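Local atomic coordinates of putative HpcE protein (Mycolicibacterium smegmatis, PDB entry 6V77), a protein that belongs to the FAH family of metal-binding proteins and carries a zinc ion held by carboxylate side chains. Residues B[147-152]-B[263-268]; B[132-137]-B[225-230]; B[98-103]-B[167-172]. All coordinates share one frame; numbering follows the deposited sequence.

Contact 1: residues B[147-152]-B[263-268]; sequences VSVGQD and TYITGV. With ZN (zinc ion), chain L; EDO (1,2-ethanediol), chain N.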
# COMPACT_ATOMS: atom_id res chain seq x y z
N VAL B 147 8.03 17.31 -5.71
CA VAL B 147 6.60 17.39 -5.46
C VAL B 147 5.88 17.34 -6.80
O VAL B 147 6.47 17.58 -7.85
CB VAL B 147 6.21 18.69 -4.71
CG1 VAL B 147 6.89 18.72 -3.34
CG2 VAL B 147 6.54 19.95 -5.54
N SER B 148 4.59 17.01 -6.75
CA SER B 148 3.80 17.03 -7.96
C SER B 148 2.36 17.37 -7.59
O SER B 148 2.03 17.60 -6.42
CB SER B 148 3.93 15.69 -8.71
OG SER B 148 3.42 15.83 -10.05
N VAL B 149 1.49 17.38 -8.60
CA VAL B 149 0.07 17.67 -8.41
C VAL B 149 -0.67 16.35 -8.33
O VAL B 149 -0.38 15.42 -9.10
CB VAL B 149 -0.50 18.53 -9.56
CG1 VAL B 149 -1.94 18.97 -9.24
CG2 VAL B 149 0.39 19.76 -9.89
N GLY B 150 -1.65 16.25 -7.43
CA GLY B 150 -2.47 15.05 -7.35
C GLY B 150 -3.93 15.38 -7.11
O GLY B 150 -4.29 16.49 -6.70
N GLN B 151 -4.77 14.38 -7.39
CA GLN B 151 -6.18 14.36 -7.00
C GLN B 151 -6.38 13.17 -6.09
O GLN B 151 -5.91 12.07 -6.41
CB GLN B 151 -7.10 14.24 -8.21
CG GLN B 151 -7.57 15.58 -8.78
CD GLN B 151 -8.57 16.29 -7.88
OE1 GLN B 151 -9.31 15.66 -7.13
NE2 GLN B 151 -8.60 17.63 -7.98
N ASP B 152 -7.04 13.37 -4.96
CA ASP B 152 -7.51 12.23 -4.16
C ASP B 152 -9.00 12.07 -4.43
O ASP B 152 -9.85 12.46 -3.62
CB ASP B 152 -7.21 12.42 -2.68
CG ASP B 152 -7.69 11.26 -1.84
OD1 ASP B 152 -8.03 10.19 -2.41
OD2 ASP B 152 -7.71 11.37 -0.60
N THR B 263 -7.10 20.75 -12.12
CA THR B 263 -6.41 20.68 -10.85
C THR B 263 -5.06 21.36 -11.04
O THR B 263 -4.40 21.11 -12.06
CB THR B 263 -6.22 19.21 -10.42
OG1 THR B 263 -7.49 18.56 -10.33
CG2 THR B 263 -5.49 19.09 -9.08
N TYR B 264 -4.65 22.24 -10.12
CA TYR B 264 -3.39 22.95 -10.34
C TYR B 264 -2.67 23.24 -9.03
O TYR B 264 -3.28 23.38 -7.97
CB TYR B 264 -3.60 24.28 -11.08
CG TYR B 264 -4.35 25.32 -10.27
CD1 TYR B 264 -3.69 26.18 -9.40
CD2 TYR B 264 -5.74 25.42 -10.37
CE1 TYR B 264 -4.38 27.12 -8.65
CE2 TYR B 264 -6.43 26.35 -9.62
CZ TYR B 264 -5.75 27.20 -8.77
OH TYR B 264 -6.45 28.12 -8.03
N ILE B 265 -1.34 23.35 -9.13
CA ILE B 265 -0.50 23.93 -8.09
C ILE B 265 0.36 24.97 -8.79
O ILE B 265 1.12 24.62 -9.70
CB ILE B 265 0.37 22.87 -7.37
CG1 ILE B 265 -0.54 21.79 -6.72
CG2 ILE B 265 1.25 23.54 -6.36
CD1 ILE B 265 0.22 20.69 -5.94
N THR B 266 0.21 26.23 -8.39
CA THR B 266 0.75 27.33 -9.19
C THR B 266 2.27 27.26 -9.20
O THR B 266 2.90 27.14 -8.15
CB THR B 266 0.28 28.67 -8.66
OG1 THR B 266 -1.16 28.66 -8.58
CG2 THR B 266 0.74 29.82 -9.59
N GLY B 267 2.85 27.29 -10.40
CA GLY B 267 4.28 27.13 -10.56
C GLY B 267 4.79 25.70 -10.55
O GLY B 267 5.99 25.49 -10.82
N VAL B 268 3.94 24.73 -10.26
CA VAL B 268 4.33 23.32 -10.24
C VAL B 268 3.70 22.55 -11.40
O VAL B 268 4.39 21.85 -12.14
CB VAL B 268 3.97 22.66 -8.89
CG1 VAL B 268 4.09 21.13 -8.98
CG2 VAL B 268 4.87 23.23 -7.79
ZN ZN L . -7.45 13.40 0.62
C1 EDO N . -0.07 25.66 -13.03
O1 EDO N . -1.14 26.61 -13.24
C2 EDO N . 1.27 26.34 -13.27
O2 EDO N . 1.25 27.61 -12.61
O HOH W 1 -5.57 12.55 1.21

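Contact 2: residues B[132-137]-B[225-230]; sequences GRNIPE and LSDTVE. With EDO (1,2-ethanediol), chain J.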
# COMPACT_ATOMS: atom_id res chain seq x y z
N GLY B 132 13.89 6.04 5.39
CA GLY B 132 14.33 5.79 6.74
C GLY B 132 13.25 5.86 7.79
O GLY B 132 12.11 6.27 7.53
N ARG B 133 13.61 5.44 8.99
CA ARG B 133 12.83 5.58 10.20
C ARG B 133 13.37 6.75 11.01
O ARG B 133 14.56 7.05 10.96
CB ARG B 133 12.90 4.29 11.04
CG ARG B 133 12.23 3.09 10.38
CD ARG B 133 12.24 1.86 11.29
NE ARG B 133 11.71 0.71 10.58
CZ ARG B 133 10.42 0.40 10.55
NH1 ARG B 133 9.55 1.13 11.24
NH2 ARG B 133 9.99 -0.66 9.86
N ASN B 134 12.48 7.40 11.75
CA ASN B 134 12.86 8.50 12.64
C ASN B 134 13.63 9.59 11.90
O ASN B 134 14.72 10.02 12.33
CB ASN B 134 13.65 7.97 13.84
CG ASN B 134 12.95 6.83 14.52
OD1 ASN B 134 11.86 7.01 15.09
ND2 ASN B 134 13.52 5.64 14.43
N ILE B 135 13.07 10.02 10.78
CA ILE B 135 13.60 11.18 10.06
C ILE B 135 13.24 12.44 10.83
O ILE B 135 12.05 12.66 11.15
CB ILE B 135 13.02 11.21 8.64
CG1 ILE B 135 13.38 9.95 7.87
CG2 ILE B 135 13.46 12.46 7.87
CD1 ILE B 135 12.55 9.79 6.58
N PRO B 136 14.20 13.29 11.17
CA PRO B 136 13.89 14.47 11.98
C PRO B 136 13.15 15.50 11.17
O PRO B 136 13.41 15.69 9.98
CB PRO B 136 15.26 14.99 12.43
CG PRO B 136 16.22 14.41 11.45
CD PRO B 136 15.66 13.09 11.03
N GLU B 137 12.21 16.18 11.83
CA GLU B 137 11.39 17.16 11.13
C GLU B 137 12.25 18.26 10.51
O GLU B 137 12.00 18.70 9.38
CB GLU B 137 10.36 17.74 12.11
CG GLU B 137 9.30 18.59 11.47
CD GLU B 137 8.16 18.93 12.42
OE1 GLU B 137 7.83 18.11 13.31
OE2 GLU B 137 7.57 20.01 12.26
N LEU B 225 5.18 9.99 10.14
CA LEU B 225 5.11 8.68 9.50
C LEU B 225 6.32 7.83 9.86
O LEU B 225 6.17 6.65 10.20
CB LEU B 225 5.01 8.84 7.99
CG LEU B 225 3.66 9.36 7.49
CD1 LEU B 225 3.76 9.69 6.02
CD2 LEU B 225 2.56 8.34 7.76
N SER B 226 7.52 8.41 9.75
CA SER B 226 8.75 7.65 9.93
C SER B 226 8.99 7.23 11.37
O SER B 226 9.88 6.40 11.63
CB SER B 226 9.94 8.47 9.42
OG SER B 226 10.23 9.51 10.34
N ASP B 227 8.20 7.76 12.30
CA ASP B 227 8.27 7.26 13.67
C ASP B 227 7.57 5.93 13.85
O ASP B 227 7.76 5.30 14.91
CB ASP B 227 7.70 8.30 14.62
CG ASP B 227 8.69 9.44 14.88
OD1 ASP B 227 9.91 9.25 14.60
OD2 ASP B 227 8.28 10.52 15.35
N THR B 228 6.80 5.47 12.86
CA THR B 228 6.17 4.14 12.89
C THR B 228 6.63 3.24 11.77
O THR B 228 6.92 2.06 12.02
CB THR B 228 4.64 4.28 12.85
OG1 THR B 228 4.20 5.02 14.00
CG2 THR B 228 3.96 2.89 12.85
N VAL B 229 6.71 3.75 10.54
CA VAL B 229 7.09 2.97 9.36
C VAL B 229 8.50 3.37 8.91
O VAL B 229 9.03 4.40 9.29
CB VAL B 229 6.10 3.18 8.19
CG1 VAL B 229 4.70 2.70 8.59
CG2 VAL B 229 6.07 4.66 7.75
N GLU B 230 9.09 2.52 8.06
CA GLU B 230 10.28 2.93 7.31
C GLU B 230 9.81 3.51 5.98
O GLU B 230 9.25 2.80 5.15
CB GLU B 230 11.22 1.75 7.07
CG GLU B 230 12.51 2.16 6.29
CD GLU B 230 13.38 0.97 5.94
OE1 GLU B 230 13.07 -0.16 6.37
OE2 GLU B 230 14.38 1.15 5.21
C1 EDO J . 8.79 2.08 16.06
O1 EDO J . 7.66 1.69 16.86
C2 EDO J . 8.99 1.03 14.98
O2 EDO J . 7.74 0.89 14.29
O HOH W 2 9.71 3.66 12.58
O HOH W 3 14.34 0.30 9.48
O HOH W 4 12.16 -1.85 8.40
O HOH W 5 11.15 11.54 13.38

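Contact 3: residues B[98-103]-B[167-172]; sequences TKFVSS and FSLAKS. With SO4 (sulfate ion), chain O.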
# COMPACT_ATOMS: atom_id res chain seq x y z
N THR B 98 -4.39 4.81 2.86
CA THR B 98 -3.60 4.60 1.65
C THR B 98 -4.49 4.76 0.43
O THR B 98 -5.72 4.82 0.53
CB THR B 98 -2.89 3.22 1.66
OG1 THR B 98 -1.87 3.21 0.65
CG2 THR B 98 -3.90 2.08 1.40
N LYS B 99 -3.85 4.88 -0.72
CA LYS B 99 -4.52 4.81 -2.01
C LYS B 99 -3.78 3.71 -2.77
O LYS B 99 -2.58 3.86 -3.04
CB LYS B 99 -4.50 6.16 -2.72
CG LYS B 99 -5.45 7.18 -2.07
CD LYS B 99 -5.14 8.66 -2.42
CE LYS B 99 -5.49 9.00 -3.86
NZ LYS B 99 -6.92 8.75 -4.20
N PHE B 100 -4.46 2.60 -3.04
CA PHE B 100 -3.75 1.42 -3.53
C PHE B 100 -3.12 1.70 -4.89
O PHE B 100 -3.65 2.46 -5.69
CB PHE B 100 -4.71 0.22 -3.58
CG PHE B 100 -5.13 -0.26 -2.21
CD1 PHE B 100 -4.20 -0.93 -1.39
CD2 PHE B 100 -6.39 0.01 -1.71
CE1 PHE B 100 -4.56 -1.36 -0.13
CE2 PHE B 100 -6.76 -0.43 -0.44
CZ PHE B 100 -5.83 -1.11 0.35
N VAL B 101 -1.93 1.11 -5.11
CA VAL B 101 -1.12 1.50 -6.26
C VAL B 101 -1.80 1.24 -7.60
O VAL B 101 -1.52 1.94 -8.58
CB VAL B 101 0.28 0.82 -6.17
CG1 VAL B 101 0.24 -0.65 -6.58
CG2 VAL B 101 1.30 1.59 -6.99
N SER B 102 -2.72 0.28 -7.67
CA SER B 102 -3.42 0.04 -8.93
C SER B 102 -4.26 1.23 -9.38
O SER B 102 -4.64 1.28 -10.54
CB SER B 102 -4.33 -1.20 -8.86
OG SER B 102 -5.26 -1.11 -7.80
N SER B 103 -4.56 2.18 -8.47
CA SER B 103 -5.34 3.37 -8.80
C SER B 103 -4.48 4.53 -9.26
O SER B 103 -5.03 5.57 -9.67
CB SER B 103 -6.15 3.84 -7.58
OG SER B 103 -5.29 4.35 -6.57
N PHE B 167 -11.09 4.47 4.78
CA PHE B 167 -11.21 5.34 3.62
C PHE B 167 -10.50 4.84 2.36
O PHE B 167 -10.79 5.36 1.28
CB PHE B 167 -10.68 6.74 3.96
CG PHE B 167 -11.44 7.45 5.06
CD1 PHE B 167 -12.66 6.97 5.51
CD2 PHE B 167 -10.93 8.62 5.62
CE1 PHE B 167 -13.36 7.64 6.52
CE2 PHE B 167 -11.65 9.30 6.62
CZ PHE B 167 -12.85 8.80 7.07
N SER B 168 -9.61 3.85 2.45
CA SER B 168 -8.68 3.61 1.34
C SER B 168 -9.39 3.13 0.08
O SER B 168 -9.09 3.60 -1.02
CB SER B 168 -7.62 2.59 1.75
OG SER B 168 -6.88 3.06 2.85
N LEU B 169 -10.29 2.16 0.21
CA LEU B 169 -10.85 1.51 -0.97
C LEU B 169 -11.65 2.50 -1.81
O LEU B 169 -11.53 2.52 -3.04
CB LEU B 169 -11.71 0.32 -0.55
CG LEU B 169 -11.83 -0.79 -1.59
CD1 LEU B 169 -10.47 -1.39 -1.92
CD2 LEU B 169 -12.82 -1.88 -1.13
N ALA B 170 -12.45 3.35 -1.15
CA ALA B 170 -13.24 4.37 -1.84
C ALA B 170 -12.39 5.37 -2.61
O ALA B 170 -12.91 6.05 -3.51
CB ALA B 170 -14.08 5.14 -0.83
N LYS B 171 -11.11 5.49 -2.26
CA LYS B 171 -10.17 6.38 -2.91
C LYS B 171 -9.24 5.64 -3.85
O LYS B 171 -8.24 6.22 -4.30
CB LYS B 171 -9.38 7.15 -1.85
CG LYS B 171 -10.29 8.05 -0.99
CD LYS B 171 -9.56 8.44 0.29
CE LYS B 171 -10.31 9.48 1.09
NZ LYS B 171 -10.25 10.83 0.42
N SER B 172 -9.57 4.39 -4.20
CA SER B 172 -8.68 3.54 -4.99
C SER B 172 -9.37 2.91 -6.18
O SER B 172 -8.90 1.89 -6.70
CB SER B 172 -8.05 2.44 -4.11
OG SER B 172 -7.32 3.04 -3.06
S SO4 O . -10.65 13.02 3.38
O1 SO4 O . -11.32 14.22 3.86
O2 SO4 O . -11.48 12.31 2.41
O3 SO4 O . -9.38 13.37 2.73
O4 SO4 O . -10.34 12.16 4.52
O HOH W 6 -7.66 0.47 -8.65

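Contact 1: residues B[147-152]-B[263-268]
V149 presses both methyl branches against T263, I265 and V268, filling the tight middle of a face-to-face contact between two β-strands. Its CG1, anti to the backbone N (chi1 -173°), lies 3.6 Å from T263 CG2. The other branch, V149 CG2, rests 3.9 Å from I265 CG1 and also touches the V268 side chain. The side chains of V149 and I265 run past each other in opposite directions, while the extended end of the isoleucine places I265 CD1 3.6 Å from S148 O. T263 serves two partners: besides the methyl turned to V149, its hydroxyl oxygen accepts from Q151. The glutamine chain bends at chi2 (-71°) and donates from Q151 NE2 to T263 OG1 over 2.8 Å, with the acceptor tilted slightly from the amide plane. Because Q151 OE1 accepts from E121 N, both ends of the buried amide are used and its rotation is fixed.

Packing slackens toward the other end, where V147 CG2 and V268 CG2 stand 4.3 Å apart. Here the chain leaves strand 263-265 through a type II β-turn closed by V268 N to I265 O at 2.9 Å. T266 and G267 in this turn are exposed, and G267 N gives an almost straight bond to a 1,2-ethanediol; V268 turns back into the interior. D152, buried where strand 144-155 is interrupted after Q151, binds zinc together with E121 and E123.

The short strand segments are antiparallel (155°), yet side chains join them. The backbone of 147-151 pairs with strands 118-128 and 177-185 on its two flanks, V122 and L124 touch T263 and I265, and F271 of strand 269-277 packs on V149 and T263.

Contact 2: residues B[132-137]-B[225-230]
With chi1 at 74°, S226 holds its hydroxyl between its own backbone N and carbonyl carbon, where it receives the backbone N-H of I135, while an extended chain from CG to NE (chi2 -176°) carries the R133 guanidinium across to T228 O. The serine bond, I135 N to S226 OG, is 2.9 Å long; the hydroxyl's one proton is directed at the carbonyls of I222 and A223, one turn back in the helix. A straighter bond of 2.8 Å runs from N134 N to S226 O, approaching from above the carbonyl plane. A water shared with R133 NH1 also donates to S226 O, so this carbonyl near the helix's C-terminal end has two donors.

The guanidinium lies with one face over E230 N, and T228 O and three waters are ranged about its edge. Its bond from R133 NH1 to T228 O, 2.9 Å, is weak because it is strongly bent. No direct salt bridge forms with E230: R133 NE and E230 OE1 stay 4.5 Å apart, with the oxygen well out of the guanidinium plane. One water joins R133 NH2 to E230 OE1 and a second, more weakly, R133 NE to the same oxygen.

This contact ties the loop between strands 118-128 and 144-155 to the end of helix 218-226. I135 packs on I222 of that helix, G132 pairs through its backbone with L231, and A174 of the second subunit packs on R133.

Contact 3: residues B[98-103]-B[167-172]
The second shell of the zinc site passes through this contact, where K99 reaches over to the backbone of K171 and both lysines bond to the metal ligand D152. K99 curls back on itself, bent at chi3 (72°) and chi4 (57°), and so brings K99 NZ within 2.9 Å of K171 O, in the carbonyl plane and on a lone pair. The same ammonium group forms a salt bridge with D152 and a hydrogen bond to F176 O, and it makes a cation-pi contact with F238.

Two serines stitch the backbones together beside this lysine. S168 OG accepts the N-H of T98 (3.0 Å from T98 N), and S172 OG accepts that of F100 (2.9 Å from F100 N). S172 OG in turn donates to S168 O at 2.8 Å, coming in above the carbonyl plane, while K171 N reaches the same oxygen from the opposite face. In the other segment F100 O likewise takes two donors, S103 N and S103 OG, both bonds closing the turn that begins the 3-10 segment 101-103. The F100 ring meets S172 CB at its edge, and its CE2 atom lies 3.8 Å from S168 CB and near the end of L169. F73 of the second subunit meets this ring too, so the contact reaches the subunit interface.

The K171 chain runs on past segment 98-103, with NZ 2.8 Å from sulfate O2 and further bonds to D152 and S154. K99 NZ meets D152 OD1 and K171 NZ meets OD2, the oxygen that also binds zinc. Such a grip would fix the carboxylate's rotation and probably orients it toward the zinc, while the serine bonds hold the backbones from which the lysines extend.

Overall arrangement
From the N terminus, the chain passes 98-103, 132-137 and 147-152, then 167-172, 225-230 and 263-268, meeting the partners in the same order except that 147-152 waits for the last of them. Contact 3 closes the first loop, contact 2 the second and contact 1 the last; each pair crosses and none nests. Contacts 1 and 3 meet at a zinc ligand, joining the packed sheets to the loops beside the metal. Contact 2 stands apart, its centre about 25 Å from that of contact 1 and about 20 Å from the centre of the chain, tying a loop to a helix end. Contacts 2 and 3 do not touch, but both meet the second subunit.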